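PDB 4OJX: 3',5'-cyclic-nucleotide phosphodiesterase 1 from Saccharomyces cerevisiae S288C, which belongs to the class-II cyclic-nucleotide phosphodiesterases of the metallo-hydrolase clan, assembles as two subunits and holds a pair of zinc ions beside bound guanosine-5'-monophosphate. Local coordinates for residues S143-E148 with S183-L188; L137-P142 with L173-L178; G243-D248 with G293-I298. One frame throughout, in Å; residues are numbered along the deposited sequence.

Contact 1. Residues S143-E148 with S183-L188; sequences SIYEQE and SRKLKL. With 5GP (guanosine-5'-monophosphate), chain C.
Lys185 packs along Ile144 and Tyr145, and its side chain does most of the touching. At the root of the chain, Lys185 CB presses on Ile144 CG2 at 3.3 Å, closer than carbon atoms normally come, and the two side chains pass in opposite directions. CG leaves beside the backbone N (chi1 -66°), and the chain beyond it is extended, taking CD obliquely past the Tyr145 ring; Lys185 CD lies 3.9 Å from Tyr145 CD1. The chain ends with Lys185 NZ donating a weak hydrogen bond to the backbone oxygen Gln147 O at 3.4 Å. One residue further along, Leu186 CD1 meets Ile144 CD1 at 3.8 Å, the two side chains crossing almost at right angles. One face of Tyr145 receives guanosine-5'-monophosphate, whose exocyclic amino nitrogen N2 stands 3.1 Å above the ring plane, over its centre. Further out, Leu186 rests on Lys153 and Ile155 of the adjoining strand 153-157, while Lys185 is fixed by backbone bonding to Lys153. Since the nucleotide is also bonded to His294 and Lys328 of the second subunit, Tyr145 reaches a ligand held across the dimer, in a geometry consistent with an amino-pi contact between the guanine amino group and the tyrosine face.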
loop_
_atom_site.group_PDB
_atom_site.type_symbol
_atom_site.label_atom_id
_atom_site.label_comp_id
_atom_site.label_asym_id
_atom_site.label_seq_id
_atom_site.Cartn_x
_atom_site.Cartn_y
_atom_site.Cartn_z
ATOM N N SER A 143 5.908 11.603 7.760
ATOM C CA SER A 143 5.382 12.953 7.552
ATOM C C SER A 143 5.303 13.747 8.855
ATOM O O SER A 143 5.349 14.977 8.826
ATOM C CB SER A 143 3.998 12.908 6.902
ATOM O OG SER A 143 3.029 12.368 7.780
ATOM N N ILE A 144 5.191 13.050 9.988
ATOM C CA ILE A 144 5.104 13.694 11.297
ATOM C C ILE A 144 6.339 14.571 11.570
ATOM O O ILE A 144 6.266 15.518 12.354
ATOM C CB ILE A 144 4.879 12.653 12.419
ATOM C CG1 ILE A 144 3.568 11.893 12.193
ATOM C CG2 ILE A 144 4.830 13.320 13.778
ATOM C CD1 ILE A 144 3.469 10.548 12.894
ATOM N N TYR A 145 7.449 14.290 10.888
ATOM C CA TYR A 145 8.709 15.019 11.111
ATOM C C TYR A 145 8.980 16.191 10.169
ATOM O O TYR A 145 10.060 16.789 10.219
ATOM C CB TYR A 145 9.881 14.045 11.081
ATOM C CG TYR A 145 9.727 12.931 12.074
ATOM C CD1 TYR A 145 9.777 13.184 13.445
ATOM C CD2 TYR A 145 9.504 11.625 11.650
ATOM C CE1 TYR A 145 9.616 12.166 14.365
ATOM C CE2 TYR A 145 9.349 10.595 12.562
ATOM C CZ TYR A 145 9.407 10.872 13.918
ATOM O OH TYR A 145 9.251 9.851 14.827
ATOM N N GLU A 146 8.010 16.530 9.329
ATOM C CA GLU A 146 8.152 17.661 8.411
ATOM C C GLU A 146 8.262 19.027 9.097
ATOM O O GLU A 146 8.869 19.949 8.547
ATOM C CB GLU A 146 7.013 17.674 7.392
ATOM C CG GLU A 146 7.248 16.758 6.205
ATOM C CD GLU A 146 8.480 17.128 5.394
ATOM O OE1 GLU A 146 8.859 18.322 5.359
ATOM O OE2 GLU A 146 9.072 16.221 4.774
ATOM N N GLN A 147 7.683 19.149 10.291
ATOM C CA GLN A 147 7.668 20.421 11.020
ATOM C C GLN A 147 8.063 20.263 12.489
ATOM O O GLN A 147 7.809 19.221 13.101
ATOM C CB GLN A 147 6.300 21.113 10.891
ATOM C CG GLN A 147 5.123 20.381 11.535
ATOM C CD GLN A 147 4.656 19.162 10.753
ATOM O OE1 GLN A 147 4.911 19.039 9.555
ATOM N NE2 GLN A 147 3.955 18.258 11.432
ATOM N N GLU A 148 8.688 21.301 13.044
ATOM C CA GLU A 148 9.123 21.291 14.441
ATOM C C GLU A 148 7.947 21.505 15.398
ATOM O O GLU A 148 7.895 20.894 16.469
ATOM C CB GLU A 148 10.214 22.341 14.683
ATOM C CG GLU A 148 11.078 22.064 15.906
ATOM C CD GLU A 148 12.035 23.198 16.227
ATOM O OE1 GLU A 148 11.569 24.341 16.429
ATOM O OE2 GLU A 148 13.257 22.942 16.288
ATOM N N SER A 183 10.876 12.827 21.004
ATOM C CA SER A 183 9.834 13.845 20.896
ATOM C C SER A 183 8.437 13.235 20.995
ATOM O O SER A 183 7.462 13.951 21.196
ATOM C CB SER A 183 9.980 14.664 19.606
ATOM O OG SER A 183 9.760 13.874 18.452
ATOM N N ARG A 184 8.363 11.909 20.876
ATOM C CA ARG A 184 7.111 11.158 21.036
ATOM C C ARG A 184 5.995 11.690 20.135
ATOM O O ARG A 184 4.825 11.768 20.536
ATOM C CB ARG A 184 6.678 11.094 22.515
ATOM C CG ARG A 184 7.731 10.522 23.463
ATOM C CD ARG A 184 7.986 9.043 23.202
ATOM N NE ARG A 184 9.170 8.531 23.896
ATOM C CZ ARG A 184 9.144 7.839 25.032
ATOM N NH1 ARG A 184 7.991 7.568 25.636
ATOM N NH2 ARG A 184 10.280 7.418 25.573
ATOM N N LYS A 185 6.369 12.030 18.905
ATOM C CA LYS A 185 5.413 12.532 17.915
ATOM C C LYS A 185 4.519 11.415 17.372
ATOM O O LYS A 185 3.485 11.691 16.772
ATOM C CB LYS A 185 6.140 13.241 16.768
ATOM C CG LYS A 185 6.859 14.527 17.156
ATOM C CD LYS A 185 7.559 15.146 15.953
ATOM C CE LYS A 185 8.551 16.226 16.364
ATOM N NZ LYS A 185 9.171 16.898 15.186
ATOM N N LEU A 186 4.930 10.166 17.581
ATOM C CA LEU A 186 4.090 9.005 17.306
ATOM C C LEU A 186 4.030 8.155 18.566
ATOM O O LEU A 186 5.066 7.728 19.075
ATOM C CB LEU A 186 4.643 8.191 16.128
ATOM C CG LEU A 186 3.741 7.047 15.651
ATOM C CD1 LEU A 186 2.444 7.586 15.055
ATOM C CD2 LEU A 186 4.466 6.165 14.642
ATOM N N LYS A 187 2.821 7.922 19.069
ATOM C CA LYS A 187 2.604 7.149 20.286
ATOM C C LYS A 187 1.657 5.986 20.035
ATOM O O LYS A 187 0.750 6.092 19.205
ATOM C CB LYS A 187 1.996 8.035 21.374
ATOM C CG LYS A 187 2.896 9.160 21.851
ATOM C CD LYS A 187 2.267 9.847 23.052
ATOM C CE LYS A 187 3.061 11.066 23.490
ATOM N NZ LYS A 187 2.906 12.207 22.541
ATOM N N LEU A 188 1.876 4.884 20.746
ATOM C CA LEU A 188 0.959 3.748 20.780
ATOM C C LEU A 188 0.257 3.723 22.128
ATOM O O LEU A 188 0.915 3.789 23.170
ATOM C CB LEU A 188 1.712 2.430 20.586
ATOM C CG LEU A 188 2.375 2.148 19.235
ATOM C CD1 LEU A 188 3.362 1.001 19.339
ATOM C CD2 LEU A 188 1.339 1.802 18.185
HETATM P P 5GP C . 12.576 4.360 3.858
HETATM O O1P 5GP C . 12.896 5.786 4.020
HETATM O O2P 5GP C . 13.698 3.437 4.258
HETATM O O3P 5GP C . 12.025 4.089 2.484
HETATM O "O5'" 5GP C . 11.413 4.167 4.909
HETATM C "C5'" 5GP C . 11.706 4.448 6.321
HETATM C "C4'" 5GP C . 11.356 5.890 6.818
HETATM O "O4'" 5GP C . 11.707 6.020 8.222
HETATM C "C3'" 5GP C . 12.196 6.959 6.113
HETATM O "O3'" 5GP C . 11.350 7.717 5.245
HETATM C "C2'" 5GP C . 12.792 7.873 7.176
HETATM O "O2'" 5GP C . 12.350 9.235 6.970
HETATM C "C1'" 5GP C . 12.225 7.360 8.487
HETATM N N9 5GP C . 13.283 7.321 9.557
HETATM C C8 5GP C . 14.204 6.363 9.655
HETATM N N7 5GP C . 14.970 6.621 10.708
HETATM C C5 5GP C . 14.535 7.747 11.267
HETATM C C6 5GP C . 14.972 8.419 12.337
HETATM O O6 5GP C . 15.935 8.019 12.991
HETATM N N1 5GP C . 14.331 9.599 12.729
HETATM C C2 5GP C . 13.240 10.036 11.976
HETATM N N2 5GP C . 12.619 11.156 12.328
HETATM N N3 5GP C . 12.842 9.321 10.907
HETATM C C4 5GP C . 13.484 8.186 10.555
#

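Contact 2. Residues L137-P142 with L173-L178. With 5GP (guanosine-5'-monophosphate), chain C.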
loop_
_atom_site.group_PDB
_atom_site.type_symbol
_atom_site.label_atom_id
_atom_site.label_comp_id
_atom_site.label_asym_id
_atom_site.label_seq_id
_atom_site.Cartn_x
_atom_site.Cartn_y
_atom_site.Cartn_z
ATOM N N LEU A 137 -0.845 3.982 7.400
ATOM C CA LEU A 137 -0.389 4.502 8.675
ATOM C C LEU A 137 1.139 4.426 8.762
ATOM O O LEU A 137 1.806 5.397 9.137
ATOM C CB LEU A 137 -1.015 3.694 9.816
ATOM C CG LEU A 137 -0.337 3.751 11.191
ATOM C CD1 LEU A 137 -0.399 5.151 11.791
ATOM C CD2 LEU A 137 -0.937 2.707 12.128
ATOM N N VAL A 138 1.695 3.267 8.423
ATOM C CA VAL A 138 3.123 3.053 8.555
ATOM C C VAL A 138 3.909 3.894 7.549
ATOM O O VAL A 138 4.783 4.669 7.924
ATOM C CB VAL A 138 3.467 1.557 8.442
ATOM C CG1 VAL A 138 4.976 1.358 8.375
ATOM C CG2 VAL A 138 2.874 0.792 9.621
ATOM N N VAL A 139 3.600 3.752 6.270
ATOM C CA VAL A 139 4.403 4.438 5.257
ATOM C C VAL A 139 4.252 5.963 5.369
ATOM O O VAL A 139 5.212 6.701 5.150
ATOM C CB VAL A 139 4.140 3.901 3.843
ATOM C CG1 VAL A 139 4.965 4.660 2.817
ATOM C CG2 VAL A 139 4.471 2.410 3.790
ATOM N N ASN A 140 3.063 6.429 5.765
ATOM C CA ASN A 140 2.817 7.868 5.912
ATOM C C ASN A 140 3.505 8.459 7.143
ATOM O O ASN A 140 3.705 9.670 7.214
ATOM C CB ASN A 140 1.323 8.198 6.077
ATOM C CG ASN A 140 0.440 7.862 4.876
ATOM O OD1 ASN A 140 -0.785 7.907 5.024
ATOM N ND2 ASN A 140 1.009 7.569 3.710
ATOM N N SER A 141 3.838 7.620 8.121
ATOM C CA SER A 141 4.248 8.122 9.440
ATOM C C SER A 141 5.425 9.113 9.466
ATOM O O SER A 141 5.414 10.011 10.290
ATOM C CB SER A 141 4.434 6.973 10.454
ATOM O OG SER A 141 5.475 6.082 10.086
ATOM N N PRO A 142 6.415 8.986 8.561
ATOM C CA PRO A 142 7.515 9.962 8.623
ATOM C C PRO A 142 7.096 11.401 8.328
ATOM O O PRO A 142 7.848 12.322 8.656
ATOM C CB PRO A 142 8.504 9.442 7.575
ATOM C CG PRO A 142 8.221 7.977 7.502
ATOM C CD PRO A 142 6.728 7.893 7.629
ATOM N N LEU A 173 13.062 -3.038 12.072
ATOM C CA LEU A 173 13.238 -4.096 11.080
ATOM C C LEU A 173 12.206 -3.937 9.953
ATOM O O LEU A 173 12.553 -3.726 8.793
ATOM C CB LEU A 173 13.143 -5.469 11.756
ATOM C CG LEU A 173 14.174 -5.732 12.863
ATOM C CD1 LEU A 173 13.784 -6.950 13.686
ATOM C CD2 LEU A 173 15.569 -5.907 12.273
ATOM N N ILE A 174 10.929 -3.987 10.316
ATOM C CA ILE A 174 9.838 -3.730 9.377
ATOM C C ILE A 174 9.666 -2.229 9.129
ATOM O O ILE A 174 9.300 -1.800 8.037
ATOM C CB ILE A 174 8.537 -4.394 9.883
ATOM C CG1 ILE A 174 8.681 -5.918 9.835
ATOM C CG2 ILE A 174 7.321 -3.914 9.097
ATOM C CD1 ILE A 174 8.923 -6.485 8.452
ATOM N N TRP A 175 9.945 -1.434 10.152
ATOM C CA TRP A 175 9.857 0.012 10.061
ATOM C C TRP A 175 10.736 0.592 11.124
ATOM O O TRP A 175 10.836 0.012 12.206
ATOM C CB TRP A 175 8.425 0.492 10.286
ATOM C CG TRP A 175 8.181 1.842 9.678
ATOM C CD1 TRP A 175 7.867 3.027 10.322
ATOM C CD2 TRP A 175 8.232 2.167 8.260
ATOM N NE1 TRP A 175 7.725 4.050 9.415
ATOM C CE2 TRP A 175 7.939 3.589 8.150
ATOM C CE3 TRP A 175 8.503 1.439 7.110
ATOM C CZ2 TRP A 175 7.882 4.228 6.925
ATOM C CZ3 TRP A 175 8.465 2.099 5.879
ATOM C CH2 TRP A 175 8.157 3.461 5.790
ATOM N N PRO A 176 11.368 1.746 10.852
ATOM C CA PRO A 176 12.064 2.417 11.949
ATOM C C PRO A 176 11.138 2.605 13.144
ATOM O O PRO A 176 9.939 2.884 12.974
ATOM C CB PRO A 176 12.458 3.758 11.325
ATOM C CG PRO A 176 12.655 3.420 9.872
ATOM C CD PRO A 176 11.509 2.486 9.583
ATOM N N ASP A 177 11.673 2.417 14.349
ATOM C CA ASP A 177 10.832 2.492 15.526
ATOM C C ASP A 177 10.598 3.951 15.906
ATOM O O ASP A 177 11.242 4.501 16.801
ATOM C CB ASP A 177 11.412 1.692 16.692
ATOM C CG ASP A 177 10.500 1.709 17.899
ATOM O OD1 ASP A 177 9.436 2.381 17.834
ATOM O OD2 ASP A 177 10.858 1.042 18.901
ATOM N N LEU A 178 9.644 4.575 15.229
ATOM C CA LEU A 178 9.364 5.986 15.430
ATOM C C LEU A 178 8.788 6.254 16.806
ATOM O O LEU A 178 8.864 7.379 17.285
ATOM C CB LEU A 178 8.449 6.527 14.324
ATOM C CG LEU A 178 9.013 6.400 12.907
ATOM C CD1 LEU A 178 8.027 7.009 11.921
ATOM C CD2 LEU A 178 10.382 7.048 12.769
HETATM P P 5GP C . 12.576 4.360 3.858
HETATM O O1P 5GP C . 12.896 5.786 4.020
HETATM O O2P 5GP C . 13.698 3.437 4.258
HETATM O O3P 5GP C . 12.025 4.089 2.484
HETATM O "O5'" 5GP C . 11.413 4.167 4.909
HETATM C "C5'" 5GP C . 11.706 4.448 6.321
HETATM C "C4'" 5GP C . 11.356 5.890 6.818
HETATM O "O4'" 5GP C . 11.707 6.020 8.222
HETATM C "C3'" 5GP C . 12.196 6.959 6.113
HETATM O "O3'" 5GP C . 11.350 7.717 5.245
HETATM C "C2'" 5GP C . 12.792 7.873 7.176
HETATM O "O2'" 5GP C . 12.350 9.235 6.970
HETATM C "C1'" 5GP C . 12.225 7.360 8.487
HETATM N N9 5GP C . 13.283 7.321 9.557
HETATM C C8 5GP C . 14.204 6.363 9.655
HETATM N N7 5GP C . 14.970 6.621 10.708
HETATM C C5 5GP C . 14.535 7.747 11.267
HETATM C C6 5GP C . 14.972 8.419 12.337
HETATM O O6 5GP C . 15.935 8.019 12.991
HETATM N N1 5GP C . 14.331 9.599 12.729
HETATM C C2 5GP C . 13.240 10.036 11.976
HETATM N N2 5GP C . 12.619 11.156 12.328
HETATM N N3 5GP C . 12.842 9.321 10.907
HETATM C C4 5GP C . 13.484 8.186 10.555
#
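The indole of Trp175 lies against Val138, Ser141 and Pro142, at the C-terminal part of helix 135-140 and just beyond. Val138 CG1 sits over the five-membered ring in a CH-pi contact, 3.5 Å from the centroid of that ring and 17° off its normal. Pro176 CD and C5' of guanosine-5'-monophosphate cover the opposite face, wedging the indole between helix and ligand. Pro142 closes the rim of the benzene part, with its CG 3.8 Å from Trp175 CZ2. With CG anti to the backbone N (chi1 -157°), Trp175 swings its ring out toward the helix, where NE1 makes a weak, bent hydrogen bond to Ser141 OG at 3.1 Å. That hydroxyl in turn donates to Val138 O at 2.7 Å, an oxygen that also accepts from Ser141 N. Leu178 fills the hollow beside the serine: its CD1 approaches Ser141 OG to 3.3 Å, while CD2 faces N3 of the guanine at 3.8 Å. Pro176 CG packs on the ribose, 3.2 Å from O4'. Asp132 of the second subunit packs on Trp175, and His294 and Lys328 of that subunit bond the nucleotide: Pro142, Trp175, Pro176 and Leu178 form one wall of a nucleotide pocket at the dimer interface.

Contact 3. Residues G243-D248 with G293-I298. With ZN (zinc ion), chain D; ZN (zinc ion), chain E; 5GP (guanosine-5'-monophosphate), chain B.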
loop_
_atom_site.group_PDB
_atom_site.type_symbol
_atom_site.label_atom_id
_atom_site.label_comp_id
_atom_site.label_asym_id
_atom_site.label_seq_id
_atom_site.Cartn_x
_atom_site.Cartn_y
_atom_site.Cartn_z
ATOM N N GLY A 243 -13.747 -3.779 12.317
ATOM C CA GLY A 243 -12.650 -4.519 11.717
ATOM C C GLY A 243 -13.144 -5.826 11.125
ATOM O O GLY A 243 -14.299 -6.215 11.336
ATOM N N ASP A 244 -12.253 -6.510 10.405
ATOM C CA ASP A 244 -12.542 -7.800 9.761
ATOM C C ASP A 244 -13.112 -8.740 10.836
ATOM O O ASP A 244 -12.685 -8.698 12.002
ATOM C CB ASP A 244 -11.271 -8.468 9.157
ATOM C CG ASP A 244 -10.510 -7.608 8.100
ATOM O OD1 ASP A 244 -11.084 -6.496 7.834
ATOM O OD2 ASP A 244 -9.338 -8.054 7.612
ATOM N N VAL A 245 -14.043 -9.601 10.451
ATOM C CA VAL A 245 -14.759 -10.402 11.440
ATOM C C VAL A 245 -15.370 -11.636 10.798
ATOM O O VAL A 245 -15.731 -11.630 9.615
ATOM C CB VAL A 245 -15.843 -9.544 12.154
ATOM C CG1 VAL A 245 -16.910 -9.066 11.167
ATOM C CG2 VAL A 245 -16.480 -10.295 13.323
ATOM N N GLU A 246 -15.480 -12.694 11.599
ATOM C CA GLU A 246 -16.238 -13.893 11.223
ATOM C C GLU A 246 -17.240 -14.200 12.329
ATOM O O GLU A 246 -17.102 -13.724 13.453
ATOM C CB GLU A 246 -15.302 -15.089 11.028
ATOM C CG GLU A 246 -14.548 -15.482 12.287
ATOM C CD GLU A 246 -13.787 -16.792 12.177
ATOM O OE1 GLU A 246 -13.161 -17.168 13.188
ATOM O OE2 GLU A 246 -13.799 -17.426 11.099
ATOM N N GLN A 247 -18.243 -15.007 12.003
ATOM C CA GLN A 247 -19.144 -15.536 13.020
ATOM C C GLN A 247 -18.314 -16.261 14.091
ATOM O O GLN A 247 -17.328 -16.929 13.778
ATOM C CB GLN A 247 -20.138 -16.503 12.368
ATOM C CG GLN A 247 -21.121 -17.166 13.323
ATOM C CD GLN A 247 -21.976 -18.251 12.682
ATOM O OE1 GLN A 247 -22.908 -18.760 13.304
ATOM N NE2 GLN A 247 -21.661 -18.615 11.447
ATOM N N ASP A 248 -18.706 -16.127 15.352
ATOM C CA ASP A 248 -18.019 -16.866 16.410
ATOM C C ASP A 248 -18.126 -18.365 16.176
ATOM O O ASP A 248 -19.184 -18.860 15.787
ATOM C CB ASP A 248 -18.595 -16.497 17.770
ATOM C CG ASP A 248 -18.466 -15.022 18.055
ATOM O OD1 ASP A 248 -17.356 -14.476 17.908
ATOM O OD2 ASP A 248 -19.475 -14.404 18.422
ATOM N N GLY A 293 -11.999 -16.278 8.144
ATOM C CA GLY A 293 -11.913 -15.106 9.016
ATOM C C GLY A 293 -12.851 -13.965 8.641
ATOM O O GLY A 293 -12.765 -12.883 9.218
ATOM N N HIS A 294 -13.753 -14.206 7.686
ATOM C CA HIS A 294 -14.575 -13.144 7.101
ATOM C C HIS A 294 -16.023 -13.510 7.037
ATOM O O HIS A 294 -16.415 -14.625 7.417
ATOM C CB HIS A 294 -14.074 -12.816 5.696
ATOM C CG HIS A 294 -12.719 -12.181 5.676
ATOM N ND1 HIS A 294 -12.473 -10.987 6.254
ATOM C CD2 HIS A 294 -11.523 -12.612 5.133
ATOM C CE1 HIS A 294 -11.184 -10.676 6.086
ATOM N NE2 HIS A 294 -10.602 -11.673 5.399
ATOM N N LEU A 295 -16.816 -12.568 6.537
ATOM C CA LEU A 295 -18.239 -12.766 6.314
ATOM C C LEU A 295 -18.567 -12.948 4.842
ATOM O O LEU A 295 -17.864 -12.453 3.956
ATOM C CB LEU A 295 -19.060 -11.598 6.882
ATOM C CG LEU A 295 -18.936 -11.298 8.375
ATOM C CD1 LEU A 295 -19.719 -10.039 8.725
ATOM C CD2 LEU A 295 -19.392 -12.462 9.249
ATOM N N SER A 296 -19.646 -13.690 4.603
ATOM C CA SER A 296 -20.343 -13.717 3.323
ATOM C C SER A 296 -21.770 -13.251 3.610
ATOM O O SER A 296 -22.119 -13.064 4.776
ATOM C CB SER A 296 -20.324 -15.123 2.718
ATOM O OG SER A 296 -21.249 -15.951 3.395
ATOM N N PRO A 297 -22.602 -13.055 2.565
ATOM C CA PRO A 297 -23.904 -12.448 2.826
ATOM C C PRO A 297 -24.790 -13.189 3.827
ATOM O O PRO A 297 -25.474 -12.532 4.614
ATOM C CB PRO A 297 -24.542 -12.392 1.432
ATOM C CG PRO A 297 -23.360 -12.201 0.533
ATOM C CD PRO A 297 -22.353 -13.149 1.115
ATOM N N ILE A 298 -24.775 -14.523 3.827
ATOM C CA ILE A 298 -25.610 -15.253 4.777
ATOM C C ILE A 298 -25.149 -15.008 6.215
ATOM O O ILE A 298 -25.975 -14.840 7.113
ATOM C CB ILE A 298 -25.720 -16.764 4.440
ATOM C CG1 ILE A 298 -26.669 -17.481 5.413
ATOM C CG2 ILE A 298 -24.354 -17.439 4.392
ATOM C CD1 ILE A 298 -28.082 -16.929 5.413
HETATM ZN ZN ZN D . -7.577 -9.116 8.488
HETATM ZN ZN ZN E . -8.496 -6.868 6.065
HETATM P P 5GP B . -7.684 -10.237 5.312
HETATM O O1P 5GP B . -8.370 -11.223 4.465
HETATM O O2P 5GP B . -7.805 -10.516 6.788
HETATM O O3P 5GP B . -8.073 -8.836 4.924
HETATM O "O5'" 5GP B . -6.172 -10.463 4.914
HETATM C "C5'" 5GP B . -5.591 -11.793 5.141
HETATM C "C4'" 5GP B . -5.627 -12.771 3.920
HETATM O "O4'" 5GP B . -5.029 -14.041 4.294
HETATM C "C3'" 5GP B . -7.060 -13.128 3.513
HETATM O "O3'" 5GP B . -7.350 -12.522 2.252
HETATM C "C2'" 5GP B . -7.155 -14.643 3.389
HETATM O "O2'" 5GP B . -7.542 -15.011 2.044
HETATM C "C1'" 5GP B . -5.747 -15.142 3.655
HETATM N N9 5GP B . -5.761 -16.357 4.543
HETATM C C8 5GP B . -5.924 -16.309 5.865
HETATM N N7 5GP B . -5.875 -17.547 6.341
HETATM C C5 5GP B . -5.688 -18.374 5.316
HETATM C C6 5GP B . -5.576 -19.706 5.275
HETATM O O6 5GP B . -5.643 -20.383 6.302
HETATM N N1 5GP B . -5.378 -20.352 4.050
HETATM C C2 5GP B . -5.305 -19.568 2.898
HETATM N N2 5GP B . -5.122 -20.162 1.723
HETATM N N3 5GP B . -5.425 -18.230 2.996
HETATM C C4 5GP B . -5.615 -17.639 4.195
HETATM O O HOH W 1 -18.311 -15.888 9.226
HETATM O O HOH W 2 -7.032 -7.877 7.011
#
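Asp244 OD2 is shared by both zinc ions, binding one at 2.2 Å and the other at 2.1 Å. Water 2 bridges the same pair, and two phosphate oxygens of guanosine-5'-monophosphate, O2P and O3P, each take one of the metals. The remaining ligands are His128, His130, Asp132, His133, His213 and His326. Across the contact, the His294 ring turns its edge to both the Asp244 carboxylate and the phosphate. Its NE2 donates to O1P of the nucleotide over 2.5 Å, so short that the exact length is doubtful, at an angle of 156°. The other ring nitrogen, ND1, is bonded to Glu279 OE1, which also takes Val245 N and so ties both segments to one carboxylate; Gly293 O accepts a hydrogen bond from ND1 of the zinc ligand His213. Behind the metals the backbones touch closely: Val245 O receives a CA-H...O contact from His294 CA at 3.2 Å. Water 1 joins the segments further on, 2.9 Å from Gln247 N and equally 2.9 Å from His294 O. Val245 CG1 and Leu295 CD1 add an apolar patch at 3.8 Å. Glu246 lays its CB against Gly293 and sends its carboxylate to a salt bridge with Arg249. The His-x-His-x-Asp-His run at 128-133 is the signature of the metallo-beta-lactamase superfamily, and the bridging aspartate is found in many of its dinuclear members.

Overall arrangement
Contacts 1 and 2 are neighbours whose segments alternate along the chain; their centres are 11 Å apart and they touch where Tyr145 and Leu186 pack on Leu178. Together they join the end of helix 135-140 and its following loop to the loop before strand 186-190, outermost of the eight-stranded sheet within this chain, and to the start of that strand. Contact 3 comes later, beyond strand 238-242 of the seven-stranded sheet, its centre 35 Å from that of contact 1 and 29 Å from that of contact 2. They meet two different nucleotides: contact 3 holds one beside its own zinc pair, whereas contacts 1 and 2 cover another gripped by the second subunit, consistent with composite sites built from both chains.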